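Local coordinates for glucose-6-phosphate isomerase (Thermus thermophilus, PDB 1ZZG), which probably catalyses the reversible isomerization of glucose 6-phosphate to fructose 6-phosphate in glycolysis and gluconeogenesis, at residues 26-29 against 30-34; 39-42 against 43-46; 285-288 against 289-292; 293-296 against 297-301. One frame throughout, in Å; residues are numbered along the deposited sequence.

Interaction 1. Residues 26-29 against 30-34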
loop_
_atom_site.group_PDB
_atom_site.type_symbol
_atom_site.label_atom_id
_atom_site.label_comp_id
_atom_site.label_asym_id
_atom_site.label_seq_id
_atom_site.Cartn_x
_atom_site.Cartn_y
_atom_site.Cartn_z
ATOM N N ALA A 26 14.404 19.944 22.701
ATOM C CA ALA A 26 13.812 19.756 21.381
ATOM C C ALA A 26 12.392 20.330 21.410
ATOM O O ALA A 26 11.983 21.057 20.498
ATOM C CB ALA A 26 13.784 18.269 21.020
ATOM N N ARG A 27 11.648 20.016 22.471
ATOM C CA ARG A 27 10.281 20.520 22.612
ATOM C C ARG A 27 10.248 22.048 22.734
ATOM O O ARG A 27 9.430 22.715 22.089
ATOM C CB ARG A 27 9.588 19.882 23.827
ATOM C CG ARG A 27 8.253 20.533 24.180
ATOM C CD ARG A 27 7.379 19.650 25.079
ATOM N NE ARG A 27 7.952 19.423 26.407
ATOM C CZ ARG A 27 7.387 18.659 27.339
ATOM N NH1 ARG A 27 6.232 18.048 27.089
ATOM N NH2 ARG A 27 7.976 18.499 28.517
ATOM N N ARG A 28 11.135 22.604 23.556
ATOM C CA ARG A 28 11.194 24.057 23.733
ATOM C C ARG A 28 11.458 24.741 22.383
ATOM O O ARG A 28 10.789 25.714 22.022
ATOM C CB ARG A 28 12.309 24.431 24.724
ATOM C CG ARG A 28 12.342 25.917 25.107
ATOM C CD ARG A 28 13.728 26.343 25.600
ATOM N NE ARG A 28 14.726 26.238 24.535
ATOM C CZ ARG A 28 14.769 27.016 23.458
ATOM N NH1 ARG A 28 13.876 27.979 23.288
ATOM N NH2 ARG A 28 15.688 26.810 22.529
ATOM N N ARG A 29 12.437 24.233 21.639
ATOM C CA ARG A 29 12.770 24.806 20.340
ATOM C C ARG A 29 11.567 24.827 19.406
ATOM O O ARG A 29 11.358 25.794 18.671
ATOM C CB ARG A 29 13.899 24.021 19.672
ATOM C CG ARG A 29 15.252 24.192 20.325
ATOM C CD ARG A 29 16.341 23.499 19.522
ATOM N NE ARG A 29 17.651 23.688 20.142
ATOM C CZ ARG A 29 18.807 23.359 19.571
ATOM N NH1 ARG A 29 18.824 22.819 18.358
ATOM N NH2 ARG A 29 19.950 23.578 20.211
ATOM N N LEU A 30 10.783 23.755 19.427
ATOM C CA LEU A 30 9.607 23.672 18.568
ATOM C C LEU A 30 8.543 24.683 18.990
ATOM O O LEU A 30 8.018 25.430 18.158
ATOM C CB LEU A 30 9.018 22.258 18.611
ATOM C CG LEU A 30 7.728 22.038 17.807
ATOM C CD1 LEU A 30 8.000 22.205 16.313
ATOM C CD2 LEU A 30 7.179 20.645 18.099
ATOM N N LEU A 31 8.227 24.704 20.281
ATOM C CA LEU A 31 7.214 25.622 20.793
ATOM C C LEU A 31 7.620 27.089 20.652
ATOM O O LEU A 31 6.759 27.960 20.491
ATOM C CB LEU A 31 6.889 25.300 22.260
ATOM C CG LEU A 31 6.234 23.936 22.528
ATOM C CD1 LEU A 31 6.000 23.747 24.018
ATOM C CD2 LEU A 31 4.910 23.843 21.769
ATOM N N ALA A 32 8.922 27.367 20.704
ATOM C CA ALA A 32 9.399 28.739 20.566
ATOM C C ALA A 32 9.111 29.267 19.163
ATOM O O ALA A 32 9.002 30.474 18.959
ATOM C CB ALA A 32 10.902 28.821 20.851
ATOM N N LYS A 33 8.980 28.355 18.203
ATOM C CA LYS A 33 8.727 28.738 16.814
ATOM C C LYS A 33 7.284 29.135 16.510
ATOM O O LYS A 33 7.009 29.691 15.447
ATOM C CB LYS A 33 9.144 27.604 15.871
ATOM C CG LYS A 33 10.641 27.347 15.814
ATOM C CD LYS A 33 10.950 26.129 14.946
ATOM C CE LYS A 33 12.449 25.908 14.835
ATOM N NZ LYS A 33 12.792 24.723 14.003
ATOM N N ARG A 34 6.371 28.853 17.436
ATOM C CA ARG A 34 4.961 29.186 17.242
ATOM C C ARG A 34 4.736 30.695 17.242
ATOM O O ARG A 34 5.516 31.450 17.815
ATOM C CB ARG A 34 4.108 28.540 18.336
ATOM C CG ARG A 34 4.185 27.022 18.366
ATOM C CD ARG A 34 3.217 26.451 19.384
ATOM N NE ARG A 34 1.847 26.872 19.113
ATOM C CZ ARG A 34 0.791 26.475 19.816
ATOM N NH1 ARG A 34 0.946 25.640 20.840
ATOM N NH2 ARG A 34 -0.422 26.911 19.497
#

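Interaction 2. Residues 39-42 against 43-46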
loop_
_atom_site.group_PDB
_atom_site.type_symbol
_atom_site.label_atom_id
_atom_site.label_comp_id
_atom_site.label_asym_id
_atom_site.label_seq_id
_atom_site.Cartn_x
_atom_site.Cartn_y
_atom_site.Cartn_z
ATOM N N SER A 39 6.039 29.539 10.262
ATOM C CA SER A 39 6.642 28.428 10.993
ATOM C C SER A 39 5.989 27.096 10.609
ATOM O O SER A 39 6.491 26.024 10.951
ATOM C CB SER A 39 6.530 28.661 12.503
ATOM O OG SER A 39 5.180 28.712 12.920
ATOM N N MET A 40 4.868 27.175 9.900
ATOM C CA MET A 40 4.146 25.983 9.446
ATOM C C MET A 40 3.720 25.034 10.574
ATOM O O MET A 40 3.695 23.816 10.394
ATOM C CB MET A 40 5.005 25.228 8.424
ATOM C CG MET A 40 5.398 26.061 7.207
ATOM S SD MET A 40 3.965 26.831 6.401
ATOM C CE MET A 40 3.165 25.400 5.655
ATOM N N LEU A 41 3.368 25.599 11.726
ATOM C CA LEU A 41 2.943 24.814 12.881
ATOM C C LEU A 41 1.433 24.891 13.130
ATOM O O LEU A 41 0.959 24.537 14.210
ATOM C CB LEU A 41 3.699 25.289 14.132
ATOM C CG LEU A 41 5.231 25.242 14.015
ATOM C CD1 LEU A 41 5.871 25.663 15.335
ATOM C CD2 LEU A 41 5.670 23.841 13.641
ATOM N N GLY A 42 0.684 25.345 12.125
ATOM C CA GLY A 42 -0.761 25.467 12.256
ATOM C C GLY A 42 -1.489 24.164 12.562
ATOM O O GLY A 42 -2.626 24.181 13.033
ATOM N N TRP A 43 -0.850 23.031 12.290
ATOM C CA TRP A 43 -1.478 21.736 12.554
ATOM C C TRP A 43 -1.711 21.497 14.044
ATOM O O TRP A 43 -2.483 20.617 14.424
ATOM C CB TRP A 43 -0.637 20.597 11.974
ATOM C CG TRP A 43 0.807 20.675 12.331
ATOM C CD1 TRP A 43 1.795 21.295 11.622
ATOM C CD2 TRP A 43 1.427 20.142 13.505
ATOM N NE1 TRP A 43 2.994 21.181 12.284
ATOM C CE2 TRP A 43 2.797 20.478 13.443
ATOM C CE3 TRP A 43 0.957 19.412 14.605
ATOM C CZ2 TRP A 43 3.703 20.110 14.439
ATOM C CZ3 TRP A 43 1.860 19.045 15.598
ATOM C CH2 TRP A 43 3.218 19.395 15.507
ATOM N N MET A 44 -1.049 22.277 14.891
ATOM C CA MET A 44 -1.232 22.133 16.333
ATOM C C MET A 44 -2.571 22.743 16.737
ATOM O O MET A 44 -3.183 22.329 17.721
ATOM C CB MET A 44 -0.126 22.865 17.097
ATOM C CG MET A 44 1.287 22.404 16.796
ATOM S SD MET A 44 2.490 23.447 17.667
ATOM C CE MET A 44 4.023 22.658 17.206
ATOM N N ASP A 45 -3.028 23.719 15.956
ATOM C CA ASP A 45 -4.266 24.430 16.261
ATOM C C ASP A 45 -5.545 23.892 15.632
ATOM O O ASP A 45 -6.642 24.226 16.080
ATOM C CB ASP A 45 -4.086 25.899 15.891
ATOM C CG ASP A 45 -2.787 26.474 16.440
ATOM O OD1 ASP A 45 -2.616 26.477 17.679
ATOM O OD2 ASP A 45 -1.931 26.903 15.636
ATOM N N LEU A 46 -5.415 23.062 14.602
ATOM C CA LEU A 46 -6.587 22.497 13.941
ATOM C C LEU A 46 -7.582 21.827 14.894
ATOM O O LEU A 46 -8.793 21.934 14.702
ATOM C CB LEU A 46 -6.161 21.500 12.860
ATOM C CG LEU A 46 -5.433 22.091 11.654
ATOM C CD1 LEU A 46 -4.978 20.960 10.739
ATOM C CD2 LEU A 46 -6.352 23.051 10.903
HETATM O O HOH W 1 0.521 26.554 16.491
#

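Interaction 3. Residues 285-288 against 289-292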
loop_
_atom_site.group_PDB
_atom_site.type_symbol
_atom_site.label_atom_id
_atom_site.label_comp_id
_atom_site.label_asym_id
_atom_site.label_seq_id
_atom_site.Cartn_x
_atom_site.Cartn_y
_atom_site.Cartn_z
ATOM N N PRO A 285 5.760 0.730 5.171
ATOM C CA PRO A 285 4.393 0.408 5.597
ATOM C C PRO A 285 4.127 -1.097 5.705
ATOM O O PRO A 285 4.652 -1.887 4.924
ATOM C CB PRO A 285 3.541 1.062 4.513
ATOM C CG PRO A 285 4.382 0.821 3.272
ATOM C CD PRO A 285 5.795 1.134 3.751
ATOM N N ALA A 286 3.308 -1.481 6.681
ATOM C CA ALA A 286 2.946 -2.878 6.876
ATOM C C ALA A 286 1.585 -2.961 7.541
ATOM O O ALA A 286 1.168 -2.042 8.253
ATOM C CB ALA A 286 3.985 -3.586 7.728
ATOM N N LEU A 287 0.891 -4.064 7.294
ATOM C CA LEU A 287 -0.421 -4.284 7.875
ATOM C C LEU A 287 -0.441 -5.653 8.535
ATOM O O LEU A 287 0.156 -6.598 8.027
ATOM C CB LEU A 287 -1.510 -4.219 6.797
ATOM C CG LEU A 287 -1.761 -2.859 6.134
ATOM C CD1 LEU A 287 -2.851 -3.005 5.066
ATOM C CD2 LEU A 287 -2.179 -1.843 7.188
ATOM N N GLY A 288 -1.123 -5.749 9.668
ATOM C CA GLY A 288 -1.216 -7.018 10.366
ATOM C C GLY A 288 -2.639 -7.525 10.305
ATOM O O GLY A 288 -3.585 -6.732 10.393
ATOM N N PRO A 289 -2.834 -8.845 10.169
ATOM C CA PRO A 289 -1.805 -9.887 10.071
ATOM C C PRO A 289 -1.279 -10.237 8.671
ATOM O O PRO A 289 -0.342 -11.031 8.552
ATOM C CB PRO A 289 -2.488 -11.086 10.714
ATOM C CG PRO A 289 -3.888 -10.942 10.199
ATOM C CD PRO A 289 -4.165 -9.448 10.373
ATOM N N LYS A 290 -1.848 -9.651 7.617
ATOM C CA LYS A 290 -1.416 -9.997 6.259
ATOM C C LYS A 290 0.097 -9.936 6.014
ATOM O O LYS A 290 0.641 -10.750 5.262
ATOM C CB LYS A 290 -2.155 -9.146 5.205
ATOM C CG LYS A 290 -1.680 -7.701 5.087
ATOM C CD LYS A 290 -2.476 -6.926 4.030
ATOM C CE LYS A 290 -3.944 -6.784 4.429
ATOM N NZ LYS A 290 -4.740 -5.927 3.496
ATOM N N ASP A 291 0.794 -8.994 6.643
ATOM C CA ASP A 291 2.230 -8.920 6.423
ATOM C C ASP A 291 3.055 -9.960 7.182
ATOM O O ASP A 291 4.282 -9.988 7.083
ATOM C CB ASP A 291 2.735 -7.500 6.670
ATOM C CG ASP A 291 2.590 -6.631 5.432
ATOM O OD1 ASP A 291 3.043 -7.087 4.358
ATOM O OD2 ASP A 291 2.032 -5.518 5.516
ATOM N N GLN A 292 2.375 -10.827 7.928
ATOM C CA GLN A 292 3.053 -11.913 8.628
ATOM C C GLN A 292 3.295 -12.919 7.502
ATOM O O GLN A 292 4.090 -13.855 7.626
ATOM C CB GLN A 292 2.139 -12.540 9.691
ATOM C CG GLN A 292 1.717 -11.595 10.817
ATOM C CD GLN A 292 0.644 -12.186 11.728
ATOM O OE1 GLN A 292 0.117 -11.499 12.605
ATOM N NE2 GLN A 292 0.316 -13.461 11.522
#

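Interaction 4. Residues 293-296 against 297-301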
loop_
_atom_site.group_PDB
_atom_site.type_symbol
_atom_site.label_atom_id
_atom_site.label_comp_id
_atom_site.label_asym_id
_atom_site.label_seq_id
_atom_site.Cartn_x
_atom_site.Cartn_y
_atom_site.Cartn_z
ATOM N N HIS A 293 2.599 -12.685 6.389
ATOM C CA HIS A 293 2.673 -13.529 5.206
ATOM C C HIS A 293 3.338 -12.782 4.053
ATOM O O HIS A 293 2.979 -12.999 2.890
ATOM C CB HIS A 293 1.261 -13.939 4.756
ATOM C CG HIS A 293 0.437 -14.587 5.825
ATOM N ND1 HIS A 293 0.345 -15.954 5.971
ATOM C CD2 HIS A 293 -0.347 -14.052 6.791
ATOM C CE1 HIS A 293 -0.462 -16.234 6.978
ATOM N NE2 HIS A 293 -0.896 -15.098 7.494
ATOM N N ALA A 294 4.283 -11.893 4.355
ATOM C CA ALA A 294 4.951 -11.149 3.292
ATOM C C ALA A 294 6.240 -10.448 3.710
ATOM O O ALA A 294 7.269 -10.590 3.050
ATOM C CB ALA A 294 3.985 -10.129 2.680
ATOM N N GLN A 295 6.194 -9.683 4.795
ATOM C CA GLN A 295 7.389 -8.970 5.228
ATOM C C GLN A 295 8.009 -9.488 6.522
ATOM O O GLN A 295 9.212 -9.324 6.742
ATOM C CB GLN A 295 7.083 -7.479 5.375
ATOM C CG GLN A 295 6.554 -6.831 4.109
ATOM C CD GLN A 295 6.358 -5.333 4.264
ATOM O OE1 GLN A 295 7.322 -4.565 4.293
ATOM N NE2 GLN A 295 5.106 -4.911 4.369
ATOM N N VAL A 296 7.197 -10.106 7.371
ATOM C CA VAL A 296 7.679 -10.621 8.645
ATOM C C VAL A 296 8.831 -11.608 8.496
ATOM O O VAL A 296 9.717 -11.658 9.349
ATOM C CB VAL A 296 6.533 -11.276 9.446
ATOM C CG1 VAL A 296 7.094 -12.043 10.639
ATOM C CG2 VAL A 296 5.574 -10.198 9.936
ATOM N N GLN A 297 8.822 -12.393 7.418
ATOM C CA GLN A 297 9.895 -13.357 7.185
ATOM C C GLN A 297 11.225 -12.608 7.164
ATOM O O GLN A 297 12.197 -13.031 7.792
ATOM C CB GLN A 297 9.667 -14.102 5.860
ATOM C CG GLN A 297 10.862 -14.899 5.339
ATOM C CD GLN A 297 11.429 -15.887 6.351
ATOM O OE1 GLN A 297 10.687 -16.638 6.995
ATOM N NE2 GLN A 297 12.755 -15.902 6.480
ATOM N N LEU A 298 11.262 -11.483 6.460
ATOM C CA LEU A 298 12.477 -10.683 6.393
ATOM C C LEU A 298 12.818 -10.103 7.768
ATOM O O LEU A 298 13.987 -10.057 8.151
ATOM C CB LEU A 298 12.322 -9.537 5.391
ATOM C CG LEU A 298 13.391 -8.438 5.482
ATOM C CD1 LEU A 298 14.702 -8.943 4.898
ATOM C CD2 LEU A 298 12.931 -7.202 4.725
ATOM N N PHE A 299 11.808 -9.654 8.509
ATOM C CA PHE A 299 12.064 -9.082 9.826
ATOM C C PHE A 299 12.605 -10.144 10.782
ATOM O O PHE A 299 13.407 -9.846 11.665
ATOM C CB PHE A 299 10.787 -8.468 10.427
ATOM C CG PHE A 299 10.106 -7.451 9.536
ATOM C CD1 PHE A 299 10.826 -6.722 8.593
ATOM C CD2 PHE A 299 8.736 -7.223 9.654
ATOM C CE1 PHE A 299 10.193 -5.783 7.774
ATOM C CE2 PHE A 299 8.092 -6.284 8.842
ATOM C CZ PHE A 299 8.822 -5.563 7.901
ATOM N N ARG A 300 12.163 -11.383 10.586
ATOM C CA ARG A 300 12.558 -12.501 11.431
ATOM C C ARG A 300 13.963 -13.061 11.190
ATOM O O ARG A 300 14.695 -13.326 12.144
ATOM C CB ARG A 300 11.537 -13.639 11.287
ATOM C CG ARG A 300 10.170 -13.370 11.910
ATOM C CD ARG A 300 10.173 -13.718 13.394
ATOM N NE ARG A 300 10.390 -15.147 13.608
ATOM C CZ ARG A 300 10.841 -15.676 14.742
ATOM N NH1 ARG A 300 11.125 -14.890 15.774
ATOM N NH2 ARG A 300 11.023 -16.991 14.841
ATOM N N GLU A 301 14.350 -13.235 9.932
ATOM C CA GLU A 301 15.657 -13.815 9.646
ATOM C C GLU A 301 16.586 -12.936 8.826
ATOM O O GLU A 301 17.718 -13.320 8.539
ATOM C CB GLU A 301 15.474 -15.168 8.955
ATOM C CG GLU A 301 14.467 -16.057 9.660
ATOM C CD GLU A 301 14.518 -17.502 9.198
ATOM O OE1 GLU A 301 14.458 -17.755 7.971
ATOM O OE2 GLU A 301 14.612 -18.385 10.075
#

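Interaction 1. Residues 26-29 against 30-34
Arg27 and Leu31 touch one helical turn apart, near the C-terminal end of helix 20-32. Their side chains run side by side in the same direction. Arg27 sends CG anti to its backbone N (chi1 170°), and Leu31 keeps CG beside its own N (chi1 -65°). This sets CG of Arg27 3.9 Å from CD1 of Leu31, an apolar contact. CB of Ala32 lies 3.9 Å from NH1 of Arg28, which meets it obliquely. Lys33 runs its methylene chain past Arg29 O, with CG at 3.3 Å.

Three backbone bonds of the i to i+4 kind hold the turn. Leu30 N bonds to Ala26 O at 3.1 Å, Leu31 N to Arg27 O at 2.9 Å and Ala32 N to Arg28 O at 2.8 Å.

Arg28 and Arg29 both form salt bridges with Glu25, and Arg27 with Glu24. Arg27 also donates to Ala220 O and Ala222 O. Lys33 pairs with Glu390 of helix 371-391, which packs on Ala26 and Leu30.

Backbone bonds and aliphatic carbons make the turn. The positive ends turn to glutamates one turn back on the same helix and, for Lys33, on helix 371-391. Their charge probably offsets the crowding of like charges.

Interaction 2. Residues 39-42 against 43-46
Leu41 and Met44 lie alongside each other in the loop between helices 20-32 and 52-61. The methyl CE of Met44 is 4.0 Å from CD1 of Leu41. The straight methionine chain, with chi2 175° and chi3 178°, carries CE to this branch. The other branch of Leu41, CD2, lies near the indole rim of Trp43, 4.0 Å from NE1. CG of Met44 stands 3.6 Å above one face of that ring, offset toward its rim. Met40 O lies at the ring edge, near its plane, 3.3 Å from NE1 of Trp43.

The backbone closes the turn. Met44 N bonds to Leu41 O at 3.1 Å, and Asp45 N bonds to Gly42 O at 3.0 Å. A water donates to both Leu41 O and OD2 of Asp45, at 2.6 Å from OD2. OD1 of the same carboxylate forms a salt bridge with Arg34.

Further out, Trp43 stacks on Phe188 and meets Trp383 edge to face. A leucine in its place, without the indole, would probably leave Phe188 and Trp383 without their aromatic partner and Leu41 CD2 and Met44 CG less well packed. Leu30 of helix 20-32 touches Leu41 and Met44. The two i to i+3 bonds and the near-helical angles of residues 42-44 make two overlapping beta turns of the type I or III kind, packed between helices 20-32 and 371-391.

Interaction 3. Residues 285-288 against 289-292
A pair of hydrogen bonds, one from the side chain of Asp291 and one from its backbone, joins it to Leu287 where strand 278-287 leaves the mixed sheet. The chain then turns through a short 3-10 segment, 290-292, toward helix 296-301.

In the first bond, Leu287 N donates to OD2 of Asp291 at 2.6 Å, with an N-H...O angle of 164°. The oxygen receives it on its anti lone pair, away from OD1. In return, Asp291 N donates to Leu287 O at 2.8 Å. One residue thus grips both the N-H and the C=O of Leu287. The same OD2 lies 3.5 Å from CB of Ala286. OD1 accepts a bond from the side-chain amide of Gln295, which also donates to Pro285 O.

The turn between is shaped by the cis peptide bond before Pro289. Beside it, Leu287 and Lys290 lie side by side and point the same way. CB of Leu287 is 3.9 Å from CG of Lys290, and CD1 is 3.8 Å from NZ. With CG set between its backbone N and carbonyl carbon (chi1 75°), the lysine runs its chain along the leucine. Its ammonium forms salt bridges with Glu252 and with Asp99 of the second subunit. Pro285 packs on its own counterpart there.

Asp291 is buried, yet both its oxygens are bonded. The chemistry implies a fixed carboxylate: N-H donors on OD1 and OD2 would probably stabilise its negative charge, and together they restrict its rotation.

Interaction 4. Residues 293-296 against 297-301
The first turn of helix 296-301 begins at Gln295 and Val296, where backbone bonds and a ring join the incoming loop to the helix. Phe299 N donates to Gln295 O at 3.2 Å. Arg300 N bonds to Val296 O at 2.8 Å.

Gln295 O also sits 3.4 Å above the plane of the Phe299 ring, over its centre. CB of Gln295 lies 3.6 Å from CZ of the ring. With CG of Phe299 anti to its carbonyl carbon (chi1 -54°), the ring turns back over the start of the helix. A serine here would probably uncover the Gln295 carbonyl and its CB and open a gap beside them. On another side of the turn, CG1 of Val296 meets CG of Arg300 at 3.6 Å. Farther along, Gln297 NE2 donates to OE1 of Glu301 at 2.9 Å, and also to Gly270 O of the second subunit.

NH1 of Arg300 forms a salt bridge with Glu356 and donates to Ala353 O, while NE donates to Gly401 O of the second subunit. Phe299 packs on Lys306 and Leu308 of strand 306-313, while Gln295 touches Val284 and Ala286 of strand 278-287. The short helix thus lies between these sheet strands and the partner subunit.

In the fold
The four contacts follow one another along the chain and form two pairs. Interactions 1 and 2 have centres about 12 Å apart and touch directly, for instance where CD of Arg34 packs on SD of Met44. Both pack against helix 371-391. Interactions 3 and 4 have centres about 10 Å apart and share the passage from strand 278-287 to helix 296-301. They meet where Asp291 O probably accepts a hydrogen bond from Val296 N. The centres of interactions 2 and 3 are about 32 Å apart, across the centre of the chain. Only the second pair touches the other subunit, so it links the mixed sheet to the dimer interface.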